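Local coordinates for peroxisomal fatty acid beta-oxidation multifunctional protein MFP2 (PDB 2WTB) that hydrates long-chain enoyl-CoA esters and oxidises 3-hydroxyacyl-CoA esters with NAD+ in peroxisomal fatty acid beta-oxidation during seed germination, at residues A[41-46]-A[96-101]; A[527-532]-A[672-677]. All coordinates share one frame; numbering follows the deposited sequence.

Contact 1 of 2, residues A[41-46]-A[96-101]; sequences SNYEEA and DLLEAA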
loop_
_atom_site.group_PDB
_atom_site.type_symbol
_atom_site.label_atom_id
_atom_site.label_comp_id
_atom_site.label_asym_id
_atom_site.label_seq_id
_atom_site.Cartn_x
_atom_site.Cartn_y
_atom_site.Cartn_z
ATOM N N SER A 41 19.337 -21.457 22.679
ATOM C CA SER A 41 19.695 -21.891 24.025
ATOM C C SER A 41 18.645 -22.847 24.571
ATOM O O SER A 41 18.976 -23.892 25.132
ATOM C CB SER A 41 19.851 -20.689 24.957
ATOM O OG SER A 41 20.919 -19.856 24.539
ATOM N N ASN A 42 17.378 -22.480 24.404
ATOM C CA ASN A 42 16.275 -23.339 24.810
ATOM C C ASN A 42 16.495 -24.763 24.326
ATOM O O ASN A 42 16.440 -25.714 25.109
ATOM C CB ASN A 42 14.950 -22.814 24.254
ATOM C CG ASN A 42 14.436 -21.605 25.005
ATOM O OD1 ASN A 42 14.743 -21.412 26.182
ATOM N ND2 ASN A 42 13.639 -20.786 24.329
ATOM N N TYR A 43 16.755 -24.899 23.029
ATOM C CA TYR A 43 16.894 -26.212 22.409
ATOM C C TYR A 43 18.120 -26.973 22.900
ATOM O O TYR A 43 18.048 -28.172 23.170
ATOM C CB TYR A 43 16.886 -26.099 20.879
ATOM C CG TYR A 43 15.499 -26.238 20.290
ATOM C CD1 TYR A 43 15.003 -27.484 19.922
ATOM C CD2 TYR A 43 14.676 -25.133 20.124
ATOM C CE1 TYR A 43 13.733 -27.624 19.394
ATOM C CE2 TYR A 43 13.403 -25.263 19.596
ATOM C CZ TYR A 43 12.938 -26.512 19.233
ATOM O OH TYR A 43 11.673 -26.650 18.709
ATOM N N GLU A 44 19.240 -26.273 23.025
ATOM C CA GLU A 44 20.466 -26.906 23.489
ATOM C C GLU A 44 20.269 -27.485 24.882
ATOM O O GLU A 44 20.872 -28.497 25.236
ATOM C CB GLU A 44 21.628 -25.914 23.467
ATOM C CG GLU A 44 21.981 -25.437 22.070
ATOM C CD GLU A 44 23.130 -24.455 22.060
ATOM O OE1 GLU A 44 23.602 -24.079 23.154
ATOM O OE2 GLU A 44 23.560 -24.058 20.955
ATOM N N GLU A 45 19.410 -26.843 25.667
ATOM C CA GLU A 45 19.085 -27.328 27.001
ATOM C C GLU A 45 18.112 -28.500 26.940
ATOM O O GLU A 45 18.328 -29.533 27.574
ATOM C CB GLU A 45 18.496 -26.205 27.859
ATOM C CG GLU A 45 17.862 -26.690 29.155
ATOM C CD GLU A 45 17.336 -25.555 30.016
ATOM O OE1 GLU A 45 17.567 -24.378 29.661
ATOM O OE2 GLU A 45 16.695 -25.841 31.051
ATOM N N ALA A 46 17.040 -28.333 26.171
ATOM C CA ALA A 46 15.998 -29.351 26.074
ATOM C C ALA A 46 16.545 -30.675 25.553
ATOM O O ALA A 46 16.098 -31.747 25.960
ATOM C CB ALA A 46 14.857 -28.862 25.193
ATOM N N ASP A 96 19.348 -27.874 11.298
ATOM C CA ASP A 96 20.179 -28.867 11.967
ATOM C C ASP A 96 19.817 -29.040 13.439
ATOM O O ASP A 96 19.500 -30.143 13.880
ATOM C CB ASP A 96 21.660 -28.506 11.822
ATOM C CG ASP A 96 22.156 -28.655 10.396
ATOM O OD1 ASP A 96 21.467 -29.324 9.594
ATOM O OD2 ASP A 96 23.234 -28.107 10.077
ATOM N N LEU A 97 19.867 -27.947 14.193
ATOM C CA LEU A 97 19.605 -27.999 15.626
ATOM C C LEU A 97 18.175 -28.433 15.925
ATOM O O LEU A 97 17.946 -29.354 16.708
ATOM C CB LEU A 97 19.883 -26.639 16.270
ATOM C CG LEU A 97 19.606 -26.519 17.771
ATOM C CD1 LEU A 97 20.439 -27.520 18.556
ATOM C CD2 LEU A 97 19.879 -25.104 18.254
ATOM N N LEU A 98 17.216 -27.768 15.289
ATOM C CA LEU A 98 15.807 -27.974 15.602
ATOM C C LEU A 98 15.191 -29.152 14.849
ATOM O O LEU A 98 14.783 -30.141 15.455
ATOM C CB LEU A 98 15.012 -26.689 15.336
ATOM C CG LEU A 98 13.559 -26.628 15.821
ATOM C CD1 LEU A 98 13.114 -25.183 16.022
ATOM C CD2 LEU A 98 12.620 -27.352 14.866
ATOM N N GLU A 99 15.124 -29.040 13.527
ATOM C CA GLU A 99 14.418 -30.028 12.722
ATOM C C GLU A 99 15.086 -31.402 12.740
ATOM O O GLU A 99 14.406 -32.427 12.704
ATOM C CB GLU A 99 14.266 -29.535 11.283
ATOM C CG GLU A 99 13.349 -30.398 10.427
ATOM C CD GLU A 99 13.323 -29.943 8.981
ATOM O OE1 GLU A 99 14.413 -29.762 8.394
ATOM O OE2 GLU A 99 12.213 -29.765 8.435
ATOM N N ALA A 100 16.415 -31.417 12.796
ATOM C CA ALA A 100 17.170 -32.667 12.764
ATOM C C ALA A 100 17.522 -33.171 14.162
ATOM O O ALA A 100 18.439 -33.977 14.324
ATOM C CB ALA A 100 18.433 -32.505 11.921
ATOM N N ALA A 101 16.793 -32.696 15.165
ATOM C CA ALA A 101 17.025 -33.119 16.543
ATOM C C ALA A 101 16.442 -34.503 16.798
ATOM O O ALA A 101 15.557 -34.957 16.072
ATOM C CB ALA A 101 16.436 -32.109 17.516
#

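Contact 2 of 2, residues A[527-532]-A[672-677]; sequences SKFGMP and MFWADS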
loop_
_atom_site.group_PDB
_atom_site.type_symbol
_atom_site.label_atom_id
_atom_site.label_comp_id
_atom_site.label_asym_id
_atom_site.label_seq_id
_atom_site.Cartn_x
_atom_site.Cartn_y
_atom_site.Cartn_z
ATOM N N SER A 527 4.770 4.101 -19.292
ATOM C CA SER A 527 4.036 2.941 -18.798
ATOM C C SER A 527 5.005 1.823 -18.445
ATOM O O SER A 527 4.700 0.956 -17.625
ATOM C CB SER A 527 3.024 2.453 -19.835
ATOM O OG SER A 527 1.961 3.378 -19.988
ATOM N N LYS A 528 6.176 1.853 -19.072
ATOM C CA LYS A 528 7.215 0.870 -18.805
ATOM C C LYS A 528 8.062 1.336 -17.635
ATOM O O LYS A 528 8.654 0.530 -16.920
ATOM C CB LYS A 528 8.089 0.659 -20.045
ATOM C CG LYS A 528 9.160 -0.407 -19.876
ATOM C CD LYS A 528 9.785 -0.783 -21.210
ATOM C CE LYS A 528 10.440 0.416 -21.874
ATOM N NZ LYS A 528 11.041 0.061 -23.190
ATOM N N PHE A 529 8.113 2.651 -17.446
ATOM C CA PHE A 529 8.845 3.243 -16.333
ATOM C C PHE A 529 8.325 2.722 -14.999
ATOM O O PHE A 529 9.071 2.636 -14.027
ATOM C CB PHE A 529 8.743 4.770 -16.380
ATOM C CG PHE A 529 9.320 5.456 -15.177
ATOM C CD1 PHE A 529 10.669 5.351 -14.880
ATOM C CD2 PHE A 529 8.515 6.220 -14.345
ATOM C CE1 PHE A 529 11.201 5.988 -13.772
ATOM C CE2 PHE A 529 9.042 6.859 -13.238
ATOM C CZ PHE A 529 10.385 6.742 -12.951
ATOM N N GLY A 530 7.045 2.368 -14.963
ATOM C CA GLY A 530 6.438 1.845 -13.753
ATOM C C GLY A 530 5.006 2.306 -13.560
ATOM O O GLY A 530 4.239 1.684 -12.826
ATOM N N MET A 531 4.649 3.405 -14.216
ATOM C CA MET A 531 3.281 3.906 -14.182
ATOM C C MET A 531 2.336 2.866 -14.766
ATOM O O MET A 531 2.721 2.097 -15.646
ATOM C CB MET A 531 3.170 5.214 -14.967
ATOM C CG MET A 531 3.890 6.385 -14.323
ATOM S SD MET A 531 3.019 6.984 -12.867
ATOM C CE MET A 531 4.288 7.962 -12.075
ATOM N N PRO A 532 1.092 2.835 -14.272
ATOM C CA PRO A 532 0.091 1.883 -14.759
ATOM C C PRO A 532 -0.489 2.346 -16.088
ATOM O O PRO A 532 -1.295 1.644 -16.698
ATOM C CB PRO A 532 -1.000 1.933 -13.677
ATOM C CG PRO A 532 -0.411 2.724 -12.531
ATOM C CD PRO A 532 0.580 3.643 -13.156
ATOM N N MET A 672 9.833 11.587 -4.320
ATOM C CA MET A 672 10.932 12.257 -3.632
ATOM C C MET A 672 12.102 11.312 -3.381
ATOM O O MET A 672 13.257 11.677 -3.593
ATOM C CB MET A 672 10.457 12.881 -2.317
ATOM C CG MET A 672 9.446 14.006 -2.489
ATOM S SD MET A 672 10.152 15.515 -3.183
ATOM C CE MET A 672 11.234 16.024 -1.850
ATOM N N PHE A 673 11.800 10.098 -2.932
ATOM C CA PHE A 673 12.832 9.083 -2.741
ATOM C C PHE A 673 13.576 8.821 -4.050
ATOM O O PHE A 673 14.784 8.584 -4.053
ATOM C CB PHE A 673 12.218 7.785 -2.215
ATOM C CG PHE A 673 13.220 6.692 -1.971
ATOM C CD1 PHE A 673 13.726 6.468 -0.702
ATOM C CD2 PHE A 673 13.654 5.882 -3.010
ATOM C CE1 PHE A 673 14.645 5.459 -0.473
ATOM C CE2 PHE A 673 14.576 4.875 -2.787
ATOM C CZ PHE A 673 15.070 4.662 -1.518
ATOM N N TRP A 674 12.842 8.871 -5.158
ATOM C CA TRP A 674 13.413 8.644 -6.481
ATOM C C TRP A 674 14.283 9.824 -6.893
ATOM O O TRP A 674 15.364 9.642 -7.450
ATOM C CB TRP A 674 12.297 8.415 -7.505
ATOM C CG TRP A 674 12.772 8.276 -8.921
ATOM C CD1 TRP A 674 13.436 7.213 -9.462
ATOM C CD2 TRP A 674 12.603 9.225 -9.984
ATOM N NE1 TRP A 674 13.699 7.446 -10.789
ATOM C CE2 TRP A 674 13.198 8.673 -11.136
ATOM C CE3 TRP A 674 12.013 10.490 -10.071
ATOM C CZ2 TRP A 674 13.218 9.339 -12.360
ATOM C CZ3 TRP A 674 12.033 11.151 -11.289
ATOM C CH2 TRP A 674 12.633 10.574 -12.418
ATOM N N ALA A 675 13.806 11.031 -6.607
ATOM C CA ALA A 675 14.552 12.248 -6.918
ATOM C C ALA A 675 15.942 12.229 -6.290
ATOM O O ALA A 675 16.931 12.548 -6.948
ATOM C CB ALA A 675 13.776 13.483 -6.465
ATOM N N ASP A 676 16.014 11.859 -5.015
ATOM C CA ASP A 676 17.298 11.750 -4.331
ATOM C C ASP A 676 18.075 10.530 -4.813
ATOM O O ASP A 676 19.292 10.448 -4.643
ATOM C CB ASP A 676 17.104 11.694 -2.818
ATOM C CG ASP A 676 16.986 13.071 -2.197
ATOM O OD1 ASP A 676 16.398 13.184 -1.100
ATOM O OD2 ASP A 676 17.483 14.041 -2.808
ATOM N N SER A 677 17.362 9.585 -5.415
ATOM C CA SER A 677 17.983 8.390 -5.965
ATOM C C SER A 677 18.821 8.749 -7.187
ATOM O O SER A 677 19.759 8.034 -7.547
ATOM C CB SER A 677 16.916 7.362 -6.339
ATOM O OG SER A 677 17.501 6.213 -6.925
#

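Contact 1 of 2, residues A[41-46]-A[96-101]
The phenol ring of Y43 overlaps the isobutyl group of L98. CB of L98 lies over one face of the ring, and the branch of the leucine reaches the hydroxyl end. CG of L98 is 3.5 Å from CZ of Y43. CD1 of L98 comes within 3.6 Å of CE2 of Y43. CD1 of L98 also sits 3.4 Å from OH of Y43, so the leucine covers the outer part of the phenol. L98 places its CG anti to the backbone N (chi1 -170°), and this brings the branch nearer to Y43 than the start of the side chain would suggest. The leucine offers only carbon to the ring and its oxygen. The polar need of OH is met elsewhere, by a hydrogen bond with OG of S105 on strand 105-109. That bond and the leucine together should restrict the movement of the ring end.

L97 works at the root of the same tyrosine. CD2 of L97 is 4.1 Å from CB of Y43. CD1 of L97 approaches the aliphatic part of E44, 4.4 Å from CG of E44. The carboxylate of E44 turns to K40 on its own helix in a salt bridge. Between them the two leucines reach from the buried Y43 ring to the exposed E44.

After L98 and E99 the helix ends, and A100 leaves the helical angles. N of A101 still hydrogen-bonds to O of L98 at 3.3 Å.

This is helix-to-helix packing in the crotonase-type domain. Helices 33-46 and 88-99 meet beside the six-stranded sheet. Y43 rests on I55 and I57 of strand 54-59 and on I21 of strand 18-24. L98 touches I57 as well, so both helices share one strand beneath them.

Contact 2 of 2, residues A[527-532]-A[672-677]
F529 and W674 meet in an offset edge-to-face stack. The edge of the phenyl ring is directed to the indole face, and the ring planes stand at 68°. CZ of F529 is the leading atom, 3.9 Å from CE2 of W674. CE1 of F529 follows, 4.2 Å from NE1 of W674. The ring centroid of F529 and that of the six-membered ring of W674 are 5.5 Å apart. The backbones stay well separated, and the two side chains come from opposite directions. Each has CG anti to its N (chi1 173° in F529, 176° in W674), which carries each ring out toward the other helix. An alanine in place of W674 would take away the indole face and would probably open a gap beside the F529 ring edge.

The contact joins the end of helix 519-529, in the C-terminal domain of the 3-hydroxyacyl-CoA dehydrogenase part, to helix 671-678. The modelled chain between the two segments contains helices but no strand.

Helix 624-644 supplies the next shell. F632 meets the ring of F529, and I628 also touches it. NH2 of R668 hydrogen-bonds to O of F529, and R668 also packs against W674, so it serves both sides. G530 then turns the chain at a positive phi suited to glycine. On helix 671-678, OD1 of D655 accepts hydrogen bonds from N of M672 and N of F673.

Contact 1 and contact 2 belong to different catalytic parts of the chain and do not touch. Their centres are about 46 Å apart, and their nearest atoms are about 35 Å apart. They follow in series: the first closes in the N-terminal hydratase/isomerase part before the second opens in the C-terminal dehydrogenase part. Contact 1 is the one near a predicted site. The side chain of L98 is about 10 Å from that of E119, the predicted nucleophile. Contact 2 is nearer the middle of the chain, about 16 Å from its centre against about 38 Å for contact 1, and lies away from the predicted active site.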